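Local coordinates for polyguluronate lyase (PDB 1UAI), which probably cleaves the polyguluronate stretches of alginate by beta-elimination, working as a single-chain jelly-roll lyase, at residues T19-S24 against A42-V47; R76-T79 against E84-S87; A86-S89 against T94-M97; S201-S204 against S209-G212. One frame throughout, in Å; residues are numbered along the deposited sequence.

Contact 1 (T19-S24 against A42-V47)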
ATOM      1  N   THR A  19       5.596  -3.439   7.155  1.00  5.26           N
ATOM      2  CA  THR A  19       6.986  -3.079   6.887  1.00  5.82           C
ATOM      3  C   THR A  19       7.023  -1.575   7.123  1.00  5.01           C
ATOM      4  O   THR A  19       6.158  -0.843   6.631  1.00  5.95           O
ATOM      5  CB  THR A  19       7.390  -3.385   5.437  1.00  6.53           C
ATOM      6  OG1 THR A  19       7.195  -4.779   5.173  1.00  8.58           O
ATOM      7  CG2 THR A  19       8.856  -3.024   5.204  1.00  7.81           C
ATOM      8  N   LEU A  20       8.027  -1.124   7.867  1.00  5.45           N
ATOM      9  CA  LEU A  20       8.151   0.276   8.251  1.00  5.28           C
ATOM     10  C   LEU A  20       9.296   1.042   7.596  1.00  5.12           C
ATOM     11  O   LEU A  20      10.153   0.457   6.934  1.00  5.46           O
ATOM     12  CB  LEU A  20       8.305   0.339   9.772  1.00  6.28           C
ATOM     13  CG  LEU A  20       7.209  -0.385  10.557  1.00  5.71           C
ATOM     14  CD1 LEU A  20       7.668  -0.633  11.985  1.00  6.96           C
ATOM     15  CD2 LEU A  20       5.929   0.436  10.525  1.00  7.27           C
ATOM     16  N   PRO A  21       9.310   2.375   7.770  1.00  4.83           N
ATOM     17  CA  PRO A  21      10.353   3.236   7.208  1.00  5.51           C
ATOM     18  C   PRO A  21      11.447   3.545   8.232  1.00  6.23           C
ATOM     19  O   PRO A  21      12.224   4.487   8.063  1.00  7.11           O
ATOM     20  CB  PRO A  21       9.577   4.476   6.795  1.00  5.77           C
ATOM     21  CG  PRO A  21       8.588   4.606   7.900  1.00  5.27           C
ATOM     22  CD  PRO A  21       8.128   3.176   8.146  1.00  5.15           C
ATOM     23  N   ILE A  22      11.481   2.755   9.302  1.00  7.25           N
ATOM     24  CA  ILE A  22      12.486   2.903  10.347  1.00  8.08           C
ATOM     25  C   ILE A  22      13.198   1.565  10.497  1.00  7.86           C
ATOM     26  O   ILE A  22      12.755   0.554   9.949  1.00  9.18           O
ATOM     27  CB  ILE A  22      11.860   3.309  11.707  1.00  9.40           C
ATOM     28  CG1 ILE A  22      10.807   2.284  12.137  1.00 10.47           C
ATOM     29  CG2 ILE A  22      11.250   4.698  11.602  1.00 11.93           C
ATOM     30  CD1 ILE A  22      10.194   2.572  13.497  1.00 12.45           C
ATOM     31  N   GLY A  23      14.304   1.571  11.237  1.00  8.06           N
ATOM     32  CA  GLY A  23      15.078   0.362  11.447  1.00  9.68           C
ATOM     33  C   GLY A  23      16.556   0.653  11.285  1.00 10.57           C
ATOM     34  O   GLY A  23      16.950   1.805  11.091  1.00 10.80           O
ATOM     35  N   SER A  24      17.381  -0.384  11.373  1.00 11.83           N
ATOM     36  CA  SER A  24      18.816  -0.209  11.219  1.00 12.81           C
ATOM     37  C   SER A  24      19.144  -0.029   9.742  1.00 14.02           C
ATOM     38  O   SER A  24      18.311  -0.291   8.873  1.00 13.02           O
ATOM     39  CB  SER A  24      19.570  -1.411  11.797  1.00 13.21           C
ATOM     40  OG  SER A  24      19.110  -2.631  11.245  1.00 12.48           O
ATOM     41  N   ALA A  42       4.259   5.966  16.085  1.00  7.88           N
ATOM     42  CA  ALA A  42       3.937   7.280  15.543  1.00  7.94           C
ATOM     43  C   ALA A  42       5.169   7.956  14.960  1.00  7.36           C
ATOM     44  O   ALA A  42       6.255   7.885  15.536  1.00  8.87           O
ATOM     45  CB  ALA A  42       3.328   8.156  16.635  1.00  9.76           C
ATOM     46  N   PRO A  43       5.014   8.648  13.822  1.00  6.52           N
ATOM     47  CA  PRO A  43       3.787   8.851  13.041  1.00  5.97           C
ATOM     48  C   PRO A  43       3.654   7.887  11.860  1.00  5.54           C
ATOM     49  O   PRO A  43       2.704   7.981  11.084  1.00  6.33           O
ATOM     50  CB  PRO A  43       3.953  10.278  12.552  1.00  7.46           C
ATOM     51  CG  PRO A  43       5.418  10.295  12.196  1.00  7.96           C
ATOM     52  CD  PRO A  43       6.065   9.586  13.380  1.00  7.59           C
ATOM     53  N   TRP A  44       4.596   6.957  11.738  1.00  5.63           N
ATOM     54  CA  TRP A  44       4.634   6.032  10.606  1.00  5.02           C
ATOM     55  C   TRP A  44       3.521   5.005  10.469  1.00  4.90           C
ATOM     56  O   TRP A  44       3.117   4.677   9.353  1.00  4.81           O
ATOM     57  CB  TRP A  44       5.977   5.296  10.599  1.00  5.87           C
ATOM     58  CG  TRP A  44       7.110   6.137  11.090  1.00  6.76           C
ATOM     59  CD1 TRP A  44       7.886   5.901  12.184  1.00  7.22           C
ATOM     60  CD2 TRP A  44       7.564   7.378  10.534  1.00  7.66           C
ATOM     61  NE1 TRP A  44       8.797   6.918  12.349  1.00  8.42           N
ATOM     62  CE2 TRP A  44       8.621   7.838  11.349  1.00  8.71           C
ATOM     63  CE3 TRP A  44       7.178   8.147   9.428  1.00  8.51           C
ATOM     64  CZ2 TRP A  44       9.298   9.036  11.094  1.00  9.65           C
ATOM     65  CZ3 TRP A  44       7.852   9.338   9.173  1.00 10.02           C
ATOM     66  CH2 TRP A  44       8.900   9.769  10.005  1.00 10.06           C
ATOM     67  N   PHE A  45       3.038   4.487  11.592  1.00  4.46           N
ATOM     68  CA  PHE A  45       2.000   3.463  11.588  1.00  4.99           C
ATOM     69  C   PHE A  45       1.223   3.617  12.889  1.00  4.82           C
ATOM     70  O   PHE A  45       1.639   3.123  13.934  1.00  5.57           O
ATOM     71  CB  PHE A  45       2.663   2.085  11.515  1.00  4.73           C
ATOM     72  CG  PHE A  45       1.697   0.937  11.540  1.00  4.86           C
ATOM     73  CD1 PHE A  45       0.817   0.723  10.484  1.00  4.46           C
ATOM     74  CD2 PHE A  45       1.680   0.054  12.617  1.00  5.20           C
ATOM     75  CE1 PHE A  45      -0.067  -0.356  10.499  1.00  5.10           C
ATOM     76  CE2 PHE A  45       0.800  -1.027  12.641  1.00  5.69           C
ATOM     77  CZ  PHE A  45      -0.074  -1.231  11.579  1.00  5.94           C
ATOM     78  N   GLN A  46       0.085   4.295  12.811  1.00  4.84           N
ATOM     79  CA  GLN A  46      -0.717   4.566  13.995  1.00  5.09           C
ATOM     80  C   GLN A  46      -2.168   4.798  13.616  1.00  4.94           C
ATOM     81  O   GLN A  46      -2.497   4.960  12.444  1.00  4.94           O
ATOM     82  CB  GLN A  46      -0.204   5.844  14.664  1.00  5.98           C
ATOM     83  CG  GLN A  46      -0.359   7.069  13.756  1.00  6.82           C
ATOM     84  CD  GLN A  46      -0.116   8.383  14.468  1.00  7.50           C
ATOM     85  OE1 GLN A  46       1.026   8.791  14.679  1.00  9.07           O
ATOM     86  NE2 GLN A  46      -1.197   9.055  14.849  1.00  9.39           N
ATOM     87  N   VAL A  47      -3.041   4.807  14.616  1.00  5.25           N
ATOM     88  CA  VAL A  47      -4.440   5.122  14.364  1.00  5.21           C
ATOM     89  C   VAL A  47      -4.390   6.632  14.124  1.00  5.26           C
ATOM     90  O   VAL A  47      -3.609   7.333  14.772  1.00  6.19           O
ATOM     91  CB  VAL A  47      -5.326   4.845  15.600  1.00  5.64           C
ATOM     92  CG1 VAL A  47      -6.745   5.347  15.349  1.00  5.67           C
ATOM     93  CG2 VAL A  47      -5.341   3.359  15.905  1.00  6.10           C
TER

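Contact 2 (R76-T79 against E84-S87)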
ATOM      1  N   ARG A  76       1.653  -6.100   4.151  1.00  4.08           N
ATOM      2  CA  ARG A  76       1.982  -7.166   3.210  1.00  4.62           C
ATOM      3  C   ARG A  76       1.077  -8.349   3.556  1.00  4.49           C
ATOM      4  O   ARG A  76       1.049  -8.805   4.701  1.00  4.31           O
ATOM      5  CB  ARG A  76       3.457  -7.537   3.375  1.00  5.58           C
ATOM      6  CG  ARG A  76       4.051  -8.399   2.277  1.00  6.39           C
ATOM      7  CD  ARG A  76       3.697  -9.873   2.395  1.00  7.02           C
ATOM      8  NE  ARG A  76       4.615 -10.662   1.577  1.00  6.81           N
ATOM      9  CZ  ARG A  76       4.277 -11.749   0.892  1.00  6.32           C
ATOM     10  NH1 ARG A  76       5.197 -12.386   0.178  1.00  7.28           N
ATOM     11  NH2 ARG A  76       3.029 -12.198   0.914  1.00  6.14           N
ATOM     12  N   GLU A  77       0.340  -8.845   2.568  1.00  4.62           N
ATOM     13  CA  GLU A  77      -0.603  -9.937   2.788  1.00  4.67           C
ATOM     14  C   GLU A  77       0.004 -11.227   3.324  1.00  4.32           C
ATOM     15  O   GLU A  77       0.982 -11.747   2.785  1.00  5.08           O
ATOM     16  CB  GLU A  77      -1.366 -10.245   1.495  1.00  4.92           C
ATOM     17  CG  GLU A  77      -2.561 -11.171   1.705  1.00  4.76           C
ATOM     18  CD  GLU A  77      -3.100 -11.765   0.419  1.00  4.15           C
ATOM     19  OE1 GLU A  77      -2.620 -11.390  -0.670  1.00  4.82           O
ATOM     20  OE2 GLU A  77      -4.013 -12.614   0.503  1.00  5.46           O
ATOM     21  N   MET A  78      -0.602 -11.745   4.386  1.00  4.86           N
ATOM     22  CA  MET A  78      -0.171 -12.991   4.999  1.00  5.07           C
ATOM     23  C   MET A  78      -1.373 -13.930   4.983  1.00  5.89           C
ATOM     24  O   MET A  78      -2.435 -13.584   4.464  1.00  6.16           O
ATOM     25  CB  MET A  78       0.285 -12.745   6.439  1.00  6.45           C
ATOM     26  CG  MET A  78       1.424 -11.743   6.579  1.00  6.39           C
ATOM     27  SD  MET A  78       3.001 -12.304   5.880  1.00  7.27           S
ATOM     28  CE  MET A  78       3.608 -13.343   7.219  1.00  8.66           C
ATOM     29  N   THR A  79      -1.203 -15.120   5.542  1.00  7.03           N
ATOM     30  CA  THR A  79      -2.288 -16.087   5.589  1.00  8.15           C
ATOM     31  C   THR A  79      -2.107 -17.004   6.794  1.00  8.79           C
ATOM     32  O   THR A  79      -1.063 -16.977   7.447  1.00  8.52           O
ATOM     33  CB  THR A  79      -2.345 -16.917   4.282  1.00  9.53           C
ATOM     34  OG1 THR A  79      -3.542 -17.702   4.268  1.00 10.38           O
ATOM     35  CG2 THR A  79      -1.138 -17.831   4.167  1.00 10.35           C
ATOM     36  N   GLU A  84       2.109 -17.030   7.791  1.00 10.47           N
ATOM     37  CA  GLU A  84       2.948 -17.175   6.610  1.00 10.89           C
ATOM     38  C   GLU A  84       2.577 -16.205   5.504  1.00  8.78           C
ATOM     39  O   GLU A  84       1.481 -15.646   5.487  1.00  8.29           O
ATOM     40  CB  GLU A  84       2.890 -18.611   6.080  1.00 14.40           C
ATOM     41  CG  GLU A  84       1.505 -19.109   5.732  1.00 18.89           C
ATOM     42  CD  GLU A  84       1.535 -20.492   5.108  1.00 21.90           C
ATOM     43  OE1 GLU A  84       2.105 -21.412   5.730  1.00 24.15           O
ATOM     44  OE2 GLU A  84       0.988 -20.659   3.997  1.00 24.58           O
ATOM     45  N   LYS A  85       3.509 -16.008   4.580  1.00  8.06           N
ATOM     46  CA  LYS A  85       3.304 -15.102   3.460  1.00  7.85           C
ATOM     47  C   LYS A  85       2.255 -15.628   2.491  1.00  7.55           C
ATOM     48  O   LYS A  85       2.241 -16.814   2.157  1.00  8.43           O
ATOM     49  CB  LYS A  85       4.620 -14.894   2.710  1.00  9.26           C
ATOM     50  CG  LYS A  85       5.717 -14.253   3.541  1.00 11.04           C
ATOM     51  CD  LYS A  85       7.015 -14.163   2.754  1.00 13.92           C
ATOM     52  CE  LYS A  85       8.123 -13.537   3.583  1.00 16.82           C
ATOM     53  NZ  LYS A  85       9.407 -13.480   2.831  1.00 19.85           N
ATOM     54  N   ALA A  86       1.374 -14.742   2.043  1.00  6.75           N
ATOM     55  CA  ALA A  86       0.348 -15.123   1.088  1.00  6.73           C
ATOM     56  C   ALA A  86       1.002 -15.278  -0.278  1.00  5.72           C
ATOM     57  O   ALA A  86       1.957 -14.574  -0.608  1.00  6.00           O
ATOM     58  CB  ALA A  86      -0.741 -14.062   1.033  1.00  6.64           C
ATOM     59  N   SER A  87       0.480 -16.216  -1.058  1.00  6.39           N
ATOM     60  CA  SER A  87       0.971 -16.497  -2.397  1.00  7.21           C
ATOM     61  C   SER A  87      -0.165 -17.176  -3.148  1.00  7.16           C
ATOM     62  O   SER A  87      -0.532 -18.307  -2.831  1.00  9.70           O
ATOM     63  CB  SER A  87       2.178 -17.433  -2.330  1.00  8.40           C
ATOM     64  OG  SER A  87       2.613 -17.786  -3.631  1.00 10.51           O
TER
HETATM   65  O   HOH W   1       4.556 -14.603  -1.491  1.00  8.79           O

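Contact 3 (A86-S89 against T94-M97)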
ATOM      1  N   ALA A  86       1.374 -14.742   2.043  1.00  6.75           N
ATOM      2  CA  ALA A  86       0.348 -15.123   1.088  1.00  6.73           C
ATOM      3  C   ALA A  86       1.002 -15.278  -0.278  1.00  5.72           C
ATOM      4  O   ALA A  86       1.957 -14.574  -0.608  1.00  6.00           O
ATOM      5  CB  ALA A  86      -0.741 -14.062   1.033  1.00  6.64           C
ATOM      6  N   SER A  87       0.480 -16.216  -1.058  1.00  6.39           N
ATOM      7  CA  SER A  87       0.971 -16.497  -2.397  1.00  7.21           C
ATOM      8  C   SER A  87      -0.165 -17.176  -3.148  1.00  7.16           C
ATOM      9  O   SER A  87      -0.532 -18.307  -2.831  1.00  9.70           O
ATOM     10  CB  SER A  87       2.178 -17.433  -2.330  1.00  8.40           C
ATOM     11  OG  SER A  87       2.613 -17.786  -3.631  1.00 10.51           O
ATOM     12  N   TRP A  88      -0.735 -16.494  -4.134  1.00  6.41           N
ATOM     13  CA  TRP A  88      -1.835 -17.084  -4.877  1.00  5.74           C
ATOM     14  C   TRP A  88      -1.725 -16.963  -6.390  1.00  5.74           C
ATOM     15  O   TRP A  88      -0.991 -16.129  -6.930  1.00  6.10           O
ATOM     16  CB  TRP A  88      -3.183 -16.519  -4.397  1.00  6.54           C
ATOM     17  CG  TRP A  88      -3.179 -15.055  -4.076  1.00  5.56           C
ATOM     18  CD1 TRP A  88      -2.932 -14.482  -2.861  1.00  6.47           C
ATOM     19  CD2 TRP A  88      -3.419 -13.976  -4.987  1.00  5.85           C
ATOM     20  NE1 TRP A  88      -3.007 -13.114  -2.958  1.00  5.42           N
ATOM     21  CE2 TRP A  88      -3.303 -12.776  -4.252  1.00  5.20           C
ATOM     22  CE3 TRP A  88      -3.722 -13.907  -6.354  1.00  6.66           C
ATOM     23  CZ2 TRP A  88      -3.475 -11.518  -4.837  1.00  5.37           C
ATOM     24  CZ3 TRP A  88      -3.894 -12.654  -6.937  1.00  5.56           C
ATOM     25  CH2 TRP A  88      -3.770 -11.476  -6.176  1.00  5.88           C
ATOM     26  N   SER A  89      -2.478 -17.828  -7.058  1.00  6.88           N
ATOM     27  CA  SER A  89      -2.516 -17.925  -8.507  1.00  7.15           C
ATOM     28  C   SER A  89      -3.444 -16.921  -9.170  1.00  6.82           C
ATOM     29  O   SER A  89      -4.457 -16.526  -8.601  1.00  7.98           O
ATOM     30  CB  SER A  89      -2.949 -19.340  -8.896  1.00  8.69           C
ATOM     31  OG  SER A  89      -3.262 -19.428 -10.274  1.00  9.24           O
ATOM     32  N   THR A  94     -10.488 -17.037  -7.280  1.00  6.40           N
ATOM     33  CA  THR A  94     -10.904 -15.643  -7.377  1.00  6.01           C
ATOM     34  C   THR A  94     -10.297 -14.932  -6.174  1.00  5.76           C
ATOM     35  O   THR A  94     -10.579 -15.280  -5.025  1.00  6.38           O
ATOM     36  CB  THR A  94     -12.439 -15.530  -7.356  1.00  7.30           C
ATOM     37  OG1 THR A  94     -12.979 -16.288  -8.446  1.00  9.91           O
ATOM     38  CG2 THR A  94     -12.874 -14.079  -7.493  1.00  9.29           C
ATOM     39  N   HIS A  95      -9.471 -13.931  -6.454  1.00  5.64           N
ATOM     40  CA  HIS A  95      -8.752 -13.201  -5.419  1.00  5.10           C
ATOM     41  C   HIS A  95      -9.118 -11.735  -5.435  1.00  4.61           C
ATOM     42  O   HIS A  95      -8.899 -11.036  -6.425  1.00  4.93           O
ATOM     43  CB  HIS A  95      -7.270 -13.441  -5.649  1.00  6.26           C
ATOM     44  CG  HIS A  95      -6.961 -14.890  -5.854  1.00  6.91           C
ATOM     45  ND1 HIS A  95      -6.909 -15.479  -7.099  1.00  8.85           N
ATOM     46  CD2 HIS A  95      -6.838 -15.896  -4.958  1.00  6.55           C
ATOM     47  CE1 HIS A  95      -6.771 -16.786  -6.958  1.00  6.63           C
ATOM     48  NE2 HIS A  95      -6.727 -17.064  -5.669  1.00  8.47           N
ATOM     49  N   THR A  96      -9.660 -11.275  -4.314  1.00  4.37           N
ATOM     50  CA  THR A  96     -10.152  -9.916  -4.209  1.00  4.75           C
ATOM     51  C   THR A  96      -9.615  -9.100  -3.047  1.00  4.71           C
ATOM     52  O   THR A  96      -9.439  -9.615  -1.945  1.00  4.55           O
ATOM     53  CB  THR A  96     -11.696  -9.935  -4.045  1.00  5.08           C
ATOM     54  OG1 THR A  96     -12.280 -10.748  -5.069  1.00  5.76           O
ATOM     55  CG2 THR A  96     -12.276  -8.534  -4.110  1.00  6.36           C
ATOM     56  N   MET A  97      -9.340  -7.826  -3.311  1.00  4.67           N
ATOM     57  CA  MET A  97      -8.971  -6.906  -2.248  1.00  4.65           C
ATOM     58  C   MET A  97      -9.801  -5.656  -2.463  1.00  4.94           C
ATOM     59  O   MET A  97      -9.777  -5.053  -3.540  1.00  5.01           O
ATOM     60  CB  MET A  97      -7.492  -6.502  -2.224  1.00  4.95           C
ATOM     61  CG  MET A  97      -7.261  -5.410  -1.157  1.00  5.86           C
ATOM     62  SD  MET A  97      -5.570  -5.041  -0.654  1.00  5.29           S
ATOM     63  CE  MET A  97      -4.931  -4.327  -2.167  1.00  5.15           C
TER

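Contact 4 (S201-S204 against S209-G212)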
ATOM      1  N   SER A 201      17.712  11.128  -3.051  1.00  7.51           N
ATOM      2  CA  SER A 201      18.437  11.320  -4.301  1.00  7.48           C
ATOM      3  C   SER A 201      17.608  12.137  -5.290  1.00  7.23           C
ATOM      4  O   SER A 201      18.164  12.812  -6.157  1.00  8.41           O
ATOM      5  CB  SER A 201      18.799   9.974  -4.937  1.00  8.52           C
ATOM      6  OG  SER A 201      17.680   9.386  -5.581  1.00  8.60           O
ATOM      7  N   ASN A 202      16.283  12.084  -5.168  1.00  7.36           N
ATOM      8  CA  ASN A 202      15.428  12.829  -6.088  1.00  6.61           C
ATOM      9  C   ASN A 202      14.369  13.717  -5.444  1.00  6.39           C
ATOM     10  O   ASN A 202      13.445  14.178  -6.117  1.00  6.61           O
ATOM     11  CB  ASN A 202      14.763  11.883  -7.100  1.00  6.67           C
ATOM     12  CG  ASN A 202      14.074  10.700  -6.444  1.00  5.95           C
ATOM     13  OD1 ASN A 202      13.644  10.771  -5.292  1.00  6.79           O
ATOM     14  ND2 ASN A 202      13.948   9.606  -7.190  1.00  6.79           N
ATOM     15  N   SER A 203      14.508  13.963  -4.145  1.00  6.81           N
ATOM     16  CA  SER A 203      13.579  14.823  -3.423  1.00  7.46           C
ATOM     17  C   SER A 203      14.316  15.516  -2.287  1.00  7.16           C
ATOM     18  O   SER A 203      15.085  14.889  -1.561  1.00  9.64           O
ATOM     19  CB  SER A 203      12.410  14.015  -2.850  1.00  7.04           C
ATOM     20  OG  SER A 203      11.546  14.846  -2.089  1.00  7.70           O
ATOM     21  N   SER A 204      14.083  16.814  -2.144  1.00  7.31           N
ATOM     22  CA  SER A 204      14.709  17.598  -1.088  1.00  7.85           C
ATOM     23  C   SER A 204      13.610  18.407  -0.415  1.00  7.69           C
ATOM     24  O   SER A 204      12.611  18.747  -1.046  1.00  8.05           O
ATOM     25  CB  SER A 204      15.777  18.527  -1.678  1.00  9.70           C
ATOM     26  OG  SER A 204      15.241  19.326  -2.716  1.00 13.03           O
ATOM     27  N   SER A 209      10.248  15.331   7.510  1.00  7.67           N
ATOM     28  CA  SER A 209       9.085  16.201   7.330  1.00  8.59           C
ATOM     29  C   SER A 209       8.669  16.268   5.856  1.00  7.48           C
ATOM     30  O   SER A 209       7.690  16.929   5.506  1.00  8.09           O
ATOM     31  CB  SER A 209       9.390  17.611   7.842  1.00 11.46           C
ATOM     32  OG  SER A 209      10.418  18.217   7.083  1.00 16.60           O
ATOM     33  N   ASN A 210       9.432  15.586   5.007  1.00  7.00           N
ATOM     34  CA  ASN A 210       9.182  15.512   3.565  1.00  6.14           C
ATOM     35  C   ASN A 210       8.699  14.077   3.380  1.00  6.30           C
ATOM     36  O   ASN A 210       9.506  13.147   3.343  1.00  6.58           O
ATOM     37  CB  ASN A 210      10.497  15.753   2.820  1.00  7.03           C
ATOM     38  CG  ASN A 210      10.340  15.715   1.319  1.00  6.05           C
ATOM     39  OD1 ASN A 210       9.253  15.463   0.798  1.00  7.02           O
ATOM     40  ND2 ASN A 210      11.434  15.958   0.608  1.00  7.04           N
ATOM     41  N   TYR A 211       7.388  13.898   3.244  1.00  5.88           N
ATOM     42  CA  TYR A 211       6.849  12.547   3.196  1.00  5.91           C
ATOM     43  C   TYR A 211       5.566  12.305   2.424  1.00  5.25           C
ATOM     44  O   TYR A 211       4.856  13.229   2.023  1.00  5.53           O
ATOM     45  CB  TYR A 211       6.608  12.092   4.638  1.00  5.81           C
ATOM     46  CG  TYR A 211       5.579  12.947   5.369  1.00  6.39           C
ATOM     47  CD1 TYR A 211       4.209  12.698   5.243  1.00  6.69           C
ATOM     48  CD2 TYR A 211       5.976  14.022   6.168  1.00  7.28           C
ATOM     49  CE1 TYR A 211       3.263  13.494   5.898  1.00  7.24           C
ATOM     50  CE2 TYR A 211       5.040  14.825   6.823  1.00  7.51           C
ATOM     51  CZ  TYR A 211       3.687  14.556   6.685  1.00  7.63           C
ATOM     52  OH  TYR A 211       2.766  15.342   7.342  1.00  9.28           O
ATOM     53  N   GLY A 212       5.290  11.019   2.247  1.00  5.80           N
ATOM     54  CA  GLY A 212       4.067  10.579   1.618  1.00  4.94           C
ATOM     55  C   GLY A 212       3.265   9.952   2.749  1.00  4.74           C
ATOM     56  O   GLY A 212       3.835   9.336   3.658  1.00  5.02           O
TER

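Contact 1 (T19-S24 against A42-V47)
The indole of Trp44 sits between two prolines. Pro43, which follows a cis peptide bond, rests its CD over the centre of one face, while Pro21 CG lies on the opposite side of the plane, 3.5 Å from it and displaced toward the rim. From there Pro21 CG also comes within 3.8 Å of Trp44 CB. Ile22 meets the five-membered part of the ring obliquely through its CG2 branch, 3.4 Å from Trp44 NE1 and 3.6 Å from Trp44 CD1. Everything here is van der Waals contact.

Phe45 behaves differently. Its CB makes the closest approach, 3.8 Å from Leu20 CD2, and the two side chains cross at about a right angle. With CG anti to the backbone N (chi1 179°), the phenyl ring swings off to meet the ring of Phe56. Trp44 and Phe45 both face Thr41, forming a classic beta bulge, and Trp44 O is hydrogen-bonded to Ser73 OG of strand 72-79. Strands 16-20 and 45-47 belong to different sheets, so these apolar side chains bridge the two layers beside an outermost strand, an arrangement that fits the jelly-roll beta-sandwich.

Contact 2 (R76-T79 against E84-S87)
Arg76 and Ala86 form the tight end of this hairpin. Arg76 NH2 donates almost straight to Ala86 O (3.0 Å, 170°), in the guanidinium plane and onto a carbonyl lone pair. The same nitrogen bonds to Glu77 O at 2.8 Å, and that carbonyl also accepts Ala86 N at 3.1 Å, so two N-H groups grip one oxygen. A water joins Arg76 NH1 to Ala86 O and helps fix the rotation of the guanidinium. Lys85 CB covers one face of that group, 3.6 Å from Arg76 NH2. Beside this, the buried methyl CB of Ala86 presses on Glu77 CD at 3.3 Å; the carboxylate itself bonds to His223 and to the backbone N of Phe190. Met78, also buried and bent at chi2 and chi3, lays SD 3.7 Å from Lys85 CA.

The solvent side belongs to the exposed side chains of Glu84 and Lys85, with Thr79 partly exposed. The backbone stays properly paired there: Thr79 and Glu84 bond in both directions, their side chains running side by side with Thr79 CG2 3.3 Å from Glu84 CG. Lys85 extends away from the contact.

Strand 72-79 pairs with the short strand 84-85 here, and along its length also with strands 16-20 and 189-192.

Contact 3 (A86-S89 against T94-M97)
Trp88 and His95 lie almost flat against each other but badly aligned. Their planes differ by only 12°, yet the centroid of the six-membered indole ring is 4.7 Å from that of the imidazole, so the rings barely overlap. The two side chains slide past each other in opposite directions, and each puts its beta carbon over the other's ring. His95 CB stands 3.7 Å from the centroid of the six-membered ring of Trp88 and close to its normal, a CH-pi contact. Trp88 CB does the same over the imidazole, 4.1 Å from its centroid and further off the normal. Between these two contacts, the nearest ring atoms are Trp88 CE3 and His95 CG at 3.4 Å.

Trp88 reaches this position with CG wedged between the backbone N and the carbonyl carbon (chi1 39°). The pyrrole N-H at the indole's edge is tied down, NE1 being hydrogen-bonded to Glu77 OE1. His223 adds a third aromatic group, its ring meeting those of both Trp88 and His95 obliquely, and Phe190 meets the indole as well.

The loop 86-89 thus lays its tryptophan on strand 95-105, which runs between strands 158-165 and 211-223 in the seven-stranded sheet; Trp88 also touches Val164 of the former.

Contact 4 (S201-S204 against S209-G212)
Ser203 and Asn210 tie a surface loop to the start of strand 211-223, a long strand of the seven-stranded sheet of the jelly-roll sandwich. The covalent link is local: the disulfide Cys200-Cys206 closes the loop around residues 201-204.

Among the hydrogen bonds, the one joining the two segments runs from Asn210 ND2 to Ser203 OG at 2.9 Å, bent to 147°, with the hydroxyl oxygen 22° out of the amide plane. Both residues then turn to the same outside partner, the backbone of Glu108: Ser203 OG bonds to its O, while Asn210 OD1 takes its N-H. Asn210 ND2 has another acceptor in Pro205 O, also in the loop. The amide is therefore held at both of its ends, which fixes its rotation, and these buried polar atoms are satisfied although Ser204 and Ser209, their neighbours in the chain, are exposed.

Nonpolar contact is slight. Val60 touches both Ser203 and Asn210, and Pro107 lies against the amide side chain. Ser204 contributes backbone alone, with its carbonyl carbon C 3.4 Å from Asn210 ND2. The oxygen Ser204 O is equally far from Asn210 ND2, but the angle is too poor for a bond, and so the hydroxyl OG of Ser203 remains the acceptor between these segments.

In the fold
Contacts 1 and 3 are buried and rest on side chains meeting through rings and apolar carbons, with prolines round a tryptophan in the first and a slid aromatic pair in the other, on opposite sides of the chain's centre. Contact 2 is only partly buried and works mainly through backbone and guanidinium bonds. It shares Ala86 and Ser87 with contact 3 and touches it through Glu77 and Trp88. Contact 2 and contact 1 both reach the sheet in which strands 16-20 and 72-79 are neighbours. Contact 4 is also buried but lies farthest out, a polar tie between a loop and a strand start, about 33 Å between centres from contact 3, although strands 95-105 and 211-223 are neighbours in one sheet.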